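Local structure of calcium homeostasis modulator protein 5 (Homo sapiens, 7D60) at residues W114-L119 against C185-A190. The protein assembles into undecameric, cone-shaped large-pore channels in the membrane, with gating and ion conductance likely regulated by membrane lipids. Residues are numbered along the deposited sequence; the frame is centred on the assembly and turned at random.
Sequences WLSVAL and CLICSA
Ser-116 meets Leu-186 and Ile-187 with no flat group between them, so no ring face or edge takes part; the indole of Trp-114 is turned to other helices of the subunit. The serine hydroxyl lies between two aliphatic neighbours, with its OG 3.3 Å from CD2 of Leu-186 and 3.5 Å from CG1 of Ile-187. These are van der Waals contacts. The polar need of the hydroxyl is met within its own helix by a hydrogen bond to the carbonyl oxygen of Val-112, one turn earlier. Serine therefore suits this buried place: it is small where the backbones come closest, the CA atoms of Ser-116 and Leu-186 being 6.6 Å apart, and it can satisfy its own oxygen.

Leu-186 points at the opposing helix, with CG anti to the backbone N (chi1 -176°). Its CD2 branch touches Ser-116 OG and also comes alongside Leu-115, whose CB is 3.8 Å from CD2 of Leu-186. Ile-187 leaves its helix at a slant, but its CG1, set beside the backbone N (chi1 -65°), comes 3.7 Å from CB of Ser-116, and CD1 continues alongside. The CG1-CD1 arm of the isoleucine thus lies along the serine beside Leu-186.

The contact joins transmembrane helices S3 and S4; the axes of segments 114-119 and 185-190 approach to 9.6 Å and run roughly antiparallel, at 152°. Nearby, Leu-119 O of S3 is hydrogen-bonded to Ser-179 OG of S4. Other sides of segment 114-119 meet S2, where Trp-114 NE1 bonds to Leu-55 O, and S1, where Val-117 packs on Val-28. The side chain of Ile-187 is about 7 Å from a bound phosphatidic acid. Ile-187 also packs on Val-61 of a neighbouring subunit, which places this part of S4 at the subunit interface.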
loop_
_atom_site.group_PDB
_atom_site.type_symbol
_atom_site.label_atom_id
_atom_site.label_comp_id
_atom_site.label_asym_id
_atom_site.label_seq_id
_atom_site.Cartn_x
_atom_site.Cartn_y
_atom_site.Cartn_z
ATOM N N TRP A 114 37.519 1.698 -23.767
ATOM C CA TRP A 114 36.704 2.568 -24.605
ATOM C C TRP A 114 36.835 2.189 -26.070
ATOM O O TRP A 114 35.837 2.131 -26.791
ATOM C CB TRP A 114 37.094 4.031 -24.398
ATOM C CG TRP A 114 36.590 4.934 -25.481
ATOM C CD1 TRP A 114 37.292 5.416 -26.543
ATOM C CD2 TRP A 114 35.268 5.451 -25.611
ATOM N NE1 TRP A 114 36.490 6.194 -27.326
ATOM C CE2 TRP A 114 35.240 6.233 -26.773
ATOM C CE3 TRP A 114 34.103 5.328 -24.853
ATOM C CZ2 TRP A 114 34.098 6.891 -27.196
ATOM C CZ3 TRP A 114 32.973 5.980 -25.273
ATOM C CH2 TRP A 114 32.976 6.754 -26.434
ATOM N N LEU A 115 38.061 1.932 -26.525
ATOM C CA LEU A 115 38.322 1.629 -27.924
ATOM C C LEU A 115 37.733 0.300 -28.364
ATOM O O LEU A 115 37.527 0.097 -29.560
ATOM C CB LEU A 115 39.822 1.616 -28.174
ATOM C CG LEU A 115 40.453 2.918 -28.625
ATOM C CD1 LEU A 115 41.946 2.848 -28.443
ATOM C CD2 LEU A 115 40.110 3.160 -30.073
ATOM N N SER A 116 37.464 -0.607 -27.435
ATOM C CA SER A 116 36.900 -1.903 -27.768
ATOM C C SER A 116 35.387 -1.863 -27.882
ATOM O O SER A 116 34.824 -2.487 -28.780
ATOM C CB SER A 116 37.311 -2.926 -26.716
ATOM O OG SER A 116 38.710 -3.100 -26.714
ATOM N N VAL A 117 34.715 -1.150 -26.982
ATOM C CA VAL A 117 33.268 -1.012 -27.069
ATOM C C VAL A 117 32.887 -0.111 -28.237
ATOM O O VAL A 117 31.848 -0.312 -28.873
ATOM C CB VAL A 117 32.725 -0.498 -25.721
ATOM C CG1 VAL A 117 31.215 -0.362 -25.727
ATOM C CG2 VAL A 117 33.135 -1.438 -24.616
ATOM N N ALA A 118 33.731 0.864 -28.570
ATOM C CA ALA A 118 33.449 1.729 -29.707
ATOM C C ALA A 118 33.665 1.014 -31.033
ATOM O O ALA A 118 33.034 1.368 -32.031
ATOM C CB ALA A 118 34.310 2.985 -29.639
ATOM N N LEU A 119 34.544 0.017 -31.071
ATOM C CA LEU A 119 34.758 -0.755 -32.285
ATOM C C LEU A 119 33.805 -1.934 -32.421
ATOM O O LEU A 119 33.602 -2.415 -33.537
ATOM C CB LEU A 119 36.196 -1.262 -32.346
ATOM C CG LEU A 119 37.263 -0.299 -32.849
ATOM C CD1 LEU A 119 38.626 -0.903 -32.652
ATOM C CD2 LEU A 119 37.055 0.045 -34.295
ATOM N N CYS A 185 40.181 -8.291 -31.919
ATOM C CA CYS A 185 41.631 -8.417 -31.946
ATOM C C CYS A 185 42.301 -7.516 -30.923
ATOM O O CYS A 185 43.464 -7.742 -30.586
ATOM C CB CYS A 185 42.172 -8.094 -33.336
ATOM S SG CYS A 185 42.097 -9.458 -34.508
ATOM N N LEU A 186 41.601 -6.498 -30.439
ATOM C CA LEU A 186 42.118 -5.621 -29.403
ATOM C C LEU A 186 41.827 -6.160 -28.010
ATOM O O LEU A 186 42.658 -6.015 -27.114
ATOM C CB LEU A 186 41.527 -4.221 -29.566
ATOM C CG LEU A 186 42.021 -3.121 -28.631
ATOM C CD1 LEU A 186 43.444 -2.739 -28.967
ATOM C CD2 LEU A 186 41.113 -1.923 -28.720
ATOM N N ILE A 187 40.666 -6.784 -27.812
ATOM C CA ILE A 187 40.356 -7.407 -26.530
ATOM C C ILE A 187 41.247 -8.621 -26.296
ATOM O O ILE A 187 41.723 -8.854 -25.180
ATOM C CB ILE A 187 38.862 -7.773 -26.473
ATOM C CG1 ILE A 187 38.011 -6.516 -26.497
ATOM C CG2 ILE A 187 38.514 -8.534 -25.220
ATOM C CD1 ILE A 187 36.542 -6.781 -26.711
ATOM N N CYS A 188 41.529 -9.386 -27.349
ATOM C CA CYS A 188 42.303 -10.609 -27.193
ATOM C C CYS A 188 43.784 -10.340 -26.975
ATOM O O CYS A 188 44.436 -11.081 -26.234
ATOM C CB CYS A 188 42.117 -11.509 -28.411
ATOM S SG CYS A 188 40.551 -12.376 -28.434
ATOM N N SER A 189 44.335 -9.306 -27.598
ATOM C CA SER A 189 45.754 -9.027 -27.450
ATOM C C SER A 189 46.071 -8.157 -26.243
ATOM O O SER A 189 47.220 -8.147 -25.796
ATOM C CB SER A 189 46.298 -8.366 -28.716
ATOM O OG SER A 189 45.995 -6.987 -28.741
ATOM N N ALA A 190 45.092 -7.432 -25.706
ATOM C CA ALA A 190 45.327 -6.682 -24.479
ATOM C C ALA A 190 45.100 -7.535 -23.241
ATOM O O ALA A 190 45.661 -7.237 -22.186
ATOM C CB ALA A 190 44.435 -5.444 -24.423
#